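Local atomic coordinates of beta-N-acetylglucosaminidase-like protein Glycoside hydrolase family 20 (Flavobacterium johnsoniae, PDB entry 6YHH), a protein that probably removes terminal N-acetylglucosamine residues from chitin-derived oligosaccharides as a family 20 beta-N-acetylhexosaminidase. Residues A[166-171]-A[217-222]; A[178-183]-A[211-216]. One frame throughout, in Å; residues are numbered along the deposited sequence.

Interaction 1 of 2, residues A[166-171]-A[217-222]; sequences NLDALA and VKYADE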
ATOM      1  N   ASN A 166      -6.474  -4.161  -7.114  1.00  8.85           N
ATOM      2  CA  ASN A 166      -6.505  -4.535  -8.531  1.00  8.21           C
ATOM      3  C   ASN A 166      -7.950  -4.763  -9.044  1.00  8.23           C
ATOM      4  O   ASN A 166      -8.212  -4.486 -10.187  1.00  8.10           O
ATOM      5  CB  ASN A 166      -5.550  -5.692  -8.776  1.00  8.67           C
ATOM      6  CG  ASN A 166      -4.134  -5.179  -8.952  1.00  9.19           C
ATOM      7  OD1 ASN A 166      -3.334  -4.996  -7.954  1.00 11.15           O
ATOM      8  ND2 ASN A 166      -3.820  -4.876 -10.165  1.00  7.85           N
ATOM      9  N   LEU A 167      -8.836  -5.269  -8.204  1.00  7.69           N
ATOM     10  CA  LEU A 167     -10.231  -5.362  -8.565  1.00  8.65           C
ATOM     11  C   LEU A 167     -10.764  -3.954  -8.806  1.00  9.27           C
ATOM     12  O   LEU A 167     -11.516  -3.728  -9.783  1.00  9.02           O
ATOM     13  CB  LEU A 167     -11.033  -6.068  -7.449  1.00  9.19           C
ATOM     14  CG  LEU A 167     -10.791  -7.562  -7.440  1.00  9.13           C
ATOM     15  CD1 LEU A 167     -11.310  -8.235  -6.131  1.00  9.46           C
ATOM     16  CD2 LEU A 167     -11.343  -8.258  -8.674  1.00  9.76           C
ATOM     17  N   ASP A 168     -10.391  -2.956  -7.978  1.00  8.64           N
ATOM     18  CA  ASP A 168     -10.823  -1.574  -8.276  1.00  9.91           C
ATOM     19  C   ASP A 168     -10.284  -1.108  -9.623  1.00  9.31           C
ATOM     20  O   ASP A 168     -11.011  -0.417 -10.364  1.00  9.62           O
ATOM     21  CB  ASP A 168     -10.383  -0.624  -7.168  1.00 11.10           C
ATOM     22  CG  ASP A 168     -11.186  -0.836  -5.872  1.00 12.72           C
ATOM     23  OD1 ASP A 168     -12.433  -0.681  -5.957  1.00 15.96           O
ATOM     24  OD2 ASP A 168     -10.598  -1.098  -4.851  1.00 16.50           O
ATOM     25  N   ALA A 169      -9.033  -1.440  -9.929  1.00  8.95           N
ATOM     26  CA  ALA A 169      -8.430  -0.991 -11.182  1.00  9.06           C
ATOM     27  C   ALA A 169      -9.192  -1.643 -12.389  1.00  8.90           C
ATOM     28  O   ALA A 169      -9.386  -1.014 -13.467  1.00  8.47           O
ATOM     29  CB  ALA A 169      -6.961  -1.297 -11.259  1.00  9.74           C
ATOM     30  N   LEU A 170      -9.509  -2.917 -12.242  1.00  8.50           N
ATOM     31  CA  LEU A 170     -10.261  -3.668 -13.297  1.00  8.69           C
ATOM     32  C   LEU A 170     -11.604  -2.927 -13.552  1.00  8.76           C
ATOM     33  O   LEU A 170     -11.896  -2.592 -14.679  1.00  9.50           O
ATOM     34  CB  LEU A 170     -10.569  -5.116 -12.922  1.00  9.83           C
ATOM     35  CG  LEU A 170      -9.371  -6.076 -12.972  1.00 12.62           C
ATOM     36  CD1 LEU A 170      -9.876  -7.499 -12.776  1.00 13.26           C
ATOM     37  CD2 LEU A 170      -8.407  -5.979 -14.070  1.00 16.51           C
ATOM     38  N   ALA A 171     -12.299  -2.589 -12.486  1.00  9.19           N
ATOM     39  CA  ALA A 171     -13.551  -1.836 -12.697  1.00  9.49           C
ATOM     40  C   ALA A 171     -13.330  -0.517 -13.359  1.00  9.05           C
ATOM     41  O   ALA A 171     -14.111  -0.100 -14.196  1.00  9.48           O
ATOM     42  CB  ALA A 171     -14.361  -1.728 -11.405  1.00 10.42           C
ATOM     43  N   VAL A 217     -14.714 -12.353  -3.165  1.00 10.70           N
ATOM     44  CA  VAL A 217     -15.798 -12.624  -4.157  1.00 10.12           C
ATOM     45  C   VAL A 217     -16.823 -11.502  -4.038  1.00 10.32           C
ATOM     46  O   VAL A 217     -17.267 -10.944  -5.016  1.00 11.15           O
ATOM     47  CB  VAL A 217     -16.401 -14.016  -3.896  1.00 10.38           C
ATOM     48  CG1 VAL A 217     -17.763 -14.158  -4.536  1.00 11.06           C
ATOM     49  CG2 VAL A 217     -15.460 -15.115  -4.378  1.00 11.62           C
ATOM     50  N   LYS A 218     -17.209 -11.148  -2.804  1.00 11.37           N
ATOM     51  CA  LYS A 218     -18.196 -10.065  -2.582  1.00 11.72           C
ATOM     52  C   LYS A 218     -17.691  -8.741  -3.069  1.00 10.71           C
ATOM     53  O   LYS A 218     -18.422  -8.005  -3.734  1.00 10.31           O
ATOM     54  CB  LYS A 218     -18.566  -9.945  -1.113  1.00 14.02           C
ATOM     55  CG  LYS A 218     -19.336 -11.095  -0.571  1.00 19.49           C
ATOM     56  CD  LYS A 218     -19.863 -10.916   0.877  1.00 23.53           C
ATOM     57  CE  LYS A 218     -20.300 -12.210   1.505  1.00 30.58           C
ATOM     58  NZ  LYS A 218     -21.067 -11.983   2.779  1.00 33.46           N
ATOM     59  N   TYR A 219     -16.418  -8.452  -2.787  1.00 10.70           N
ATOM     60  CA  TYR A 219     -15.801  -7.173  -3.147  1.00 10.07           C
ATOM     61  C   TYR A 219     -15.841  -7.067  -4.663  1.00  9.80           C
ATOM     62  O   TYR A 219     -16.165  -6.015  -5.237  1.00  9.09           O
ATOM     63  CB  TYR A 219     -14.342  -7.185  -2.647  1.00  9.96           C
ATOM     64  CG  TYR A 219     -13.597  -5.914  -2.726  1.00  9.72           C
ATOM     65  CD1 TYR A 219     -12.955  -5.526  -3.868  1.00  9.04           C
ATOM     66  CD2 TYR A 219     -13.498  -5.069  -1.610  1.00 10.63           C
ATOM     67  CE1 TYR A 219     -12.235  -4.339  -3.915  1.00  9.34           C
ATOM     68  CE2 TYR A 219     -12.815  -3.881  -1.642  1.00 10.00           C
ATOM     69  CZ  TYR A 219     -12.140  -3.516  -2.785  1.00 10.04           C
ATOM     70  OH  TYR A 219     -11.443  -2.301  -2.823  1.00 10.44           O
ATOM     71  N   ALA A 220     -15.506  -8.156  -5.325  1.00  9.68           N
ATOM     72  CA  ALA A 220     -15.514  -8.214  -6.805  1.00 10.66           C
ATOM     73  C   ALA A 220     -16.948  -7.997  -7.364  1.00 10.12           C
ATOM     74  O   ALA A 220     -17.176  -7.287  -8.321  1.00 10.18           O
ATOM     75  CB  ALA A 220     -14.952  -9.520  -7.343  1.00 10.56           C
ATOM     76  N   ASP A 221     -17.885  -8.682  -6.776  1.00 10.48           N
ATOM     77  CA  ASP A 221     -19.336  -8.687  -7.193  1.00 10.43           C
ATOM     78  C   ASP A 221     -19.893  -7.282  -7.063  1.00 10.60           C
ATOM     79  O   ASP A 221     -20.539  -6.777  -7.999  1.00 11.13           O
ATOM     80  CB  ASP A 221     -20.091  -9.737  -6.283  1.00 10.81           C
ATOM     81  CG  ASP A 221     -21.582  -9.770  -6.512  1.00 12.90           C
ATOM     82  OD1 ASP A 221     -22.181  -8.671  -6.761  1.00 12.36           O
ATOM     83  OD2 ASP A 221     -22.105 -10.910  -6.361  1.00 12.76           O
ATOM     84  N   GLU A 222     -19.558  -6.600  -5.983  1.00 10.60           N
ATOM     85  CA  GLU A 222     -19.934  -5.231  -5.791  1.00 11.40           C
ATOM     86  C   GLU A 222     -19.424  -4.346  -6.918  1.00 11.00           C
ATOM     87  O   GLU A 222     -20.020  -3.322  -7.210  1.00 12.34           O
ATOM     88  CB  GLU A 222     -19.437  -4.696  -4.423  1.00 12.38           C
ATOM     89  CG  GLU A 222     -20.214  -5.239  -3.239  1.00 13.87           C
ATOM     90  CD  GLU A 222     -21.563  -4.555  -3.056  1.00 13.65           C
ATOM     91  OE1 GLU A 222     -21.569  -3.430  -2.551  1.00 15.13           O
ATOM     92  OE2 GLU A 222     -22.578  -5.129  -3.499  1.00 14.79           O
TER
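Tyr219 of helix 210-222 reaches across to Asp168 of helix 160-172, and its hydroxyl donates a hydrogen bond of 2.5 Å from OH to Asp168 OD2. The carboxylate oxygen sits at the edge of the phenol ring, in its plane, and receives the bond on its syn side, 21° out of the carboxylate plane. The two flat groups are steeply turned against each other. Asp168 has a second partner: its OD1 forms a salt bridge with Arg223, which also makes a cation-pi contact with the Tyr219 ring and donates to the tyrosine's backbone oxygen. Both carboxylate oxygens are therefore engaged, which is consistent with a charged aspartate whose rotation is fixed.

Beside this polar pair lies an apolar one. Tyr219 CG stands anti to the backbone N (chi1 -171°), which swings the ring across toward the neighbouring helix, where its CD1 meets Leu167 CD1 at 3.9 Å. The leucine fork also straddles the methyl of Ala220, with CD1 and CD2 each 4.0 Å from Ala220 CB. The short side chain is consistent with the close approach of the backbones here, Leu167 CA to Ala220 CA being 6.3 Å.

The axes of these segments run nearly parallel, 18° apart with 9.9 Å between them. Such side-by-side packing is characteristic of neighbouring outer helices of a TIM barrel, here the family 20 catalytic domain.

Interaction 2 of 2, residues A[178-183]-A[211-216]; sequences FHWHLV and EEIRNI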
ATOM      1  N   PHE A 178     -11.850 -11.647 -13.148  1.00  9.50           N
ATOM      2  CA  PHE A 178     -10.600 -11.803 -12.366  1.00  8.87           C
ATOM      3  C   PHE A 178     -10.350 -13.279 -12.230  1.00  8.96           C
ATOM      4  O   PHE A 178     -11.118 -13.999 -11.611  1.00  9.32           O
ATOM      5  CB  PHE A 178     -10.775 -11.163 -11.041  1.00  8.89           C
ATOM      6  CG  PHE A 178      -9.599 -11.333 -10.088  1.00  8.64           C
ATOM      7  CD1 PHE A 178      -8.426 -10.604 -10.267  1.00 10.08           C
ATOM      8  CD2 PHE A 178      -9.641 -12.230  -9.056  1.00  8.99           C
ATOM      9  CE1 PHE A 178      -7.359 -10.750  -9.421  1.00  9.50           C
ATOM     10  CE2 PHE A 178      -8.526 -12.332  -8.200  1.00  9.25           C
ATOM     11  CZ  PHE A 178      -7.437 -11.581  -8.384  1.00  9.37           C
ATOM     12  N   HIS A 179      -9.327 -13.751 -12.909  1.00  8.70           N
ATOM     13  CA  HIS A 179      -8.963 -15.158 -12.903  1.00  8.12           C
ATOM     14  C   HIS A 179      -7.828 -15.319 -11.861  1.00  8.48           C
ATOM     15  O   HIS A 179      -6.767 -14.730 -11.926  1.00  8.03           O
ATOM     16  CB  HIS A 179      -8.608 -15.576 -14.322  1.00  8.75           C
ATOM     17  CG  HIS A 179      -7.888 -16.874 -14.494  1.00  8.55           C
ATOM     18  ND1 HIS A 179      -7.327 -17.195 -15.713  1.00  9.01           N
ATOM     19  CD2 HIS A 179      -7.605 -17.923 -13.659  1.00  7.89           C
ATOM     20  CE1 HIS A 179      -6.690 -18.344 -15.616  1.00  9.36           C
ATOM     21  NE2 HIS A 179      -6.852 -18.812 -14.393  1.00  8.72           N
ATOM     22  N   TRP A 180      -8.090 -16.188 -10.894  1.00  7.63           N
ATOM     23  CA  TRP A 180      -7.205 -16.289  -9.701  1.00  8.50           C
ATOM     24  C   TRP A 180      -6.455 -17.634  -9.773  1.00  8.50           C
ATOM     25  O   TRP A 180      -7.030 -18.729  -9.593  1.00  8.89           O
ATOM     26  CB  TRP A 180      -8.072 -16.176  -8.445  1.00  8.98           C
ATOM     27  CG  TRP A 180      -7.444 -15.612  -7.188  1.00  8.78           C
ATOM     28  CD1 TRP A 180      -6.160 -15.198  -6.951  1.00  7.82           C
ATOM     29  CD2 TRP A 180      -8.178 -15.347  -5.971  1.00  8.13           C
ATOM     30  NE1 TRP A 180      -6.043 -14.665  -5.692  1.00  7.65           N
ATOM     31  CE2 TRP A 180      -7.277 -14.736  -5.060  1.00  7.63           C
ATOM     32  CE3 TRP A 180      -9.499 -15.532  -5.603  1.00  9.44           C
ATOM     33  CZ2 TRP A 180      -7.676 -14.330  -3.798  1.00  8.07           C
ATOM     34  CZ3 TRP A 180      -9.889 -15.172  -4.323  1.00  9.08           C
ATOM     35  CH2 TRP A 180      -8.969 -14.560  -3.454  1.00  8.60           C
ATOM     36  N   HIS A 181      -5.171 -17.550 -10.087  1.00  8.16           N
ATOM     37  CA  HIS A 181      -4.307 -18.726 -10.257  1.00  8.65           C
ATOM     38  C   HIS A 181      -3.730 -19.038  -8.895  1.00  8.45           C
ATOM     39  O   HIS A 181      -2.754 -18.392  -8.467  1.00  8.48           O
ATOM     40  CB  HIS A 181      -3.248 -18.428 -11.364  1.00  7.91           C
ATOM     41  CG  HIS A 181      -2.337 -19.585 -11.698  1.00  8.13           C
ATOM     42  ND1 HIS A 181      -2.635 -20.470 -12.704  1.00  8.68           N
ATOM     43  CD2 HIS A 181      -1.171 -20.037 -11.152  1.00  8.24           C
ATOM     44  CE1 HIS A 181      -1.723 -21.414 -12.744  1.00  8.78           C
ATOM     45  NE2 HIS A 181      -0.799 -21.150 -11.850  1.00  8.65           N
ATOM     46  N   LEU A 182      -4.418 -19.963  -8.192  1.00  8.75           N
ATOM     47  CA  LEU A 182      -4.322 -20.129  -6.778  1.00  9.18           C
ATOM     48  C   LEU A 182      -3.407 -21.275  -6.307  1.00  8.98           C
ATOM     49  O   LEU A 182      -3.173 -21.431  -5.103  1.00  9.25           O
ATOM     50  CB  LEU A 182      -5.728 -20.336  -6.195  1.00  9.87           C
ATOM     51  CG  LEU A 182      -6.631 -19.125  -6.133  1.00  8.71           C
ATOM     52  CD1 LEU A 182      -8.086 -19.544  -6.063  1.00  9.37           C
ATOM     53  CD2 LEU A 182      -6.218 -18.394  -4.903  1.00  9.26           C
ATOM     54  N   VAL A 183      -2.795 -21.955  -7.275  1.00  9.12           N
ATOM     55  CA  VAL A 183      -1.932 -23.075  -7.051  1.00 10.50           C
ATOM     56  C   VAL A 183      -0.951 -23.222  -8.206  1.00 10.33           C
ATOM     57  O   VAL A 183      -1.335 -23.030  -9.374  1.00 11.18           O
ATOM     58  CB  VAL A 183      -2.741 -24.418  -6.966  1.00 11.50           C
ATOM     59  CG1 VAL A 183      -1.752 -25.512  -6.568  1.00 13.09           C
ATOM     60  CG2 VAL A 183      -3.972 -24.263  -6.014  1.00 13.82           C
ATOM     61  N   GLU A 211     -12.734 -17.264   4.458  1.00 10.57           N
ATOM     62  CA  GLU A 211     -13.510 -16.091   4.703  1.00 10.75           C
ATOM     63  C   GLU A 211     -12.935 -14.947   3.805  1.00 10.29           C
ATOM     64  O   GLU A 211     -13.729 -14.187   3.255  1.00 10.25           O
ATOM     65  CB  GLU A 211     -13.462 -15.649   6.143  1.00 12.34           C
ATOM     66  CG  GLU A 211     -14.104 -14.282   6.374  1.00 13.23           C
ATOM     67  CD  GLU A 211     -13.786 -13.757   7.808  1.00 15.22           C
ATOM     68  OE1 GLU A 211     -12.743 -13.011   7.926  1.00 16.05           O
ATOM     69  OE2 GLU A 211     -14.594 -14.148   8.687  1.00 16.67           O
ATOM     70  N   GLU A 212     -11.598 -14.867   3.689  1.00  9.97           N
ATOM     71  CA  GLU A 212     -11.019 -13.878   2.796  1.00  9.66           C
ATOM     72  C   GLU A 212     -11.474 -14.081   1.370  1.00 10.16           C
ATOM     73  O   GLU A 212     -11.855 -13.130   0.684  1.00 11.15           O
ATOM     74  CB  GLU A 212      -9.481 -13.884   2.911  1.00 10.27           C
ATOM     75  CG  GLU A 212      -8.965 -13.236   4.195  1.00  9.63           C
ATOM     76  CD  GLU A 212      -7.501 -13.533   4.472  1.00  9.70           C
ATOM     77  OE1 GLU A 212      -6.917 -14.369   3.735  1.00 10.24           O
ATOM     78  OE2 GLU A 212      -6.946 -12.958   5.427  1.00 11.32           O
ATOM     79  N   ILE A 213     -11.495 -15.318   0.925  1.00  9.91           N
ATOM     80  CA  ILE A 213     -11.956 -15.607  -0.426  1.00  9.43           C
ATOM     81  C   ILE A 213     -13.419 -15.172  -0.587  1.00 10.99           C
ATOM     82  O   ILE A 213     -13.779 -14.534  -1.565  1.00 12.24           O
ATOM     83  CB  ILE A 213     -11.753 -17.094  -0.733  1.00  9.40           C
ATOM     84  CG1 ILE A 213     -10.284 -17.438  -0.855  1.00  9.24           C
ATOM     85  CG2 ILE A 213     -12.533 -17.539  -1.953  1.00 10.13           C
ATOM     86  CD1 ILE A 213      -9.959 -18.905  -0.904  1.00 10.50           C
ATOM     87  N   ARG A 214     -14.302 -15.567   0.333  1.00  9.58           N
ATOM     88  CA  ARG A 214     -15.689 -15.148   0.247  1.00 10.53           C
ATOM     89  C   ARG A 214     -15.817 -13.652   0.234  1.00 11.22           C
ATOM     90  O   ARG A 214     -16.654 -13.095  -0.522  1.00 11.48           O
ATOM     91  CB  ARG A 214     -16.532 -15.745   1.400  1.00 11.81           C
ATOM     92  CG  ARG A 214     -16.674 -17.240   1.381  1.00 13.97           C
ATOM     93  CD  ARG A 214     -17.663 -17.646   2.508  1.00 17.54           C
ATOM     94  NE  ARG A 214     -17.575 -19.096   2.739  1.00 20.60           N
ATOM     95  CZ  ARG A 214     -16.901 -19.666   3.745  1.00 22.88           C
ATOM     96  NH1 ARG A 214     -16.303 -18.945   4.729  1.00 25.27           N
ATOM     97  NH2 ARG A 214     -16.835 -20.990   3.791  1.00 25.30           N
ATOM     98  N   ASN A 215     -15.007 -12.952   1.009  1.00  9.78           N
ATOM     99  CA  ASN A 215     -15.132 -11.508   1.057  1.00 11.09           C
ATOM    100  C   ASN A 215     -14.511 -10.838  -0.179  1.00 10.84           C
ATOM    101  O   ASN A 215     -15.017  -9.783  -0.576  1.00 11.53           O
ATOM    102  CB  ASN A 215     -14.537 -10.952   2.345  1.00 13.13           C
ATOM    103  CG  ASN A 215     -15.425 -11.283   3.568  1.00 15.67           C
ATOM    104  OD1 ASN A 215     -16.616 -11.535   3.391  1.00 19.83           O
ATOM    105  ND2 ASN A 215     -14.901 -11.163   4.762  1.00 15.14           N
ATOM    106  N   ILE A 216     -13.507 -11.498  -0.802  1.00  9.96           N
ATOM    107  CA  ILE A 216     -12.995 -10.972  -2.090  1.00  9.16           C
ATOM    108  C   ILE A 216     -14.022 -11.209  -3.167  1.00  9.79           C
ATOM    109  O   ILE A 216     -14.196 -10.403  -4.068  1.00 10.09           O
ATOM    110  CB  ILE A 216     -11.612 -11.563  -2.353  1.00  9.52           C
ATOM    111  CG1 ILE A 216     -10.581 -10.833  -1.473  1.00 10.14           C
ATOM    112  CG2 ILE A 216     -11.216 -11.472  -3.816  1.00  9.06           C
ATOM    113  CD1 ILE A 216      -9.230 -11.533  -1.329  1.00 10.16           C
TER
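Strand residues 178-181 and helix segment 211-216 lie in adjacent layers with a wide backbone separation, 10.4 Å between Trp180 CA and Ile213 CA, so the indole of Trp180 has to bridge the layers. Trp180 CG lies anti to the backbone N (chi1 -152°), and this extends the ring system from the strand toward the helix, with its six-membered ring leading.

The far corner of that ring, CH2, enters between two isoleucines one helical turn apart. Ile216 gives the closer contact, using both branches: its CD1 lies 3.7 Å from Trp180 CH2, and its CG2 lies 3.8 Å from that same atom. Its side chain crosses the indole at about a right angle. Ile213 comes in obliquely, with CG1 4.1 Å from Trp180 CH2. The indole is also sandwiched by Phe178 and Leu182, two residues before and after it in the chain, as Phe178 CE2 rests 3.6 Å above one face and Leu182 CD2 lies over the opposite face, both offset toward the rim. Were Trp180 replaced by an alanine, a gap would probably be left between strand and helix, with Ile213 and Ile216 losing their apolar partner and Phe178 CE2 and Leu182 CD2 the indole faces they rest on.

Tyr208 meets the Trp180 ring as well, and Ile227 of the adjacent strand 226-230 touches both Trp180 and Ile216. In this strand Trp180 faces the helix, whereas His179 and His181 lie on the other side, and both hydrogen-bond to Glu230. The packing of helix 210-222 on the outside of parallel strands 177-184 and 226-230 is characteristic of a beta/alpha barrel.

Interactions 1 and 2 share helix 210-222, and their centres lie 11 Å apart. Both segments of interaction 2 fall between those of interaction 1 in the chain, since helix 160-172 leads into strand 177-184, which precedes the shared helix. The contacts meet directly: Leu167 CD2 packs 3.8 Å from Phe178 CB, and Leu167 CD1 lies 4.0 Å from Ile216 CG2. Leu167 therefore serves both, joining the helix-helix seam to the strand-helix core, while Leu170 CD1 approaches Phe178 CB at 4.2 Å. The two contacts lie away from Glu317, the predicted proton donor, and are packing within the barrel wall.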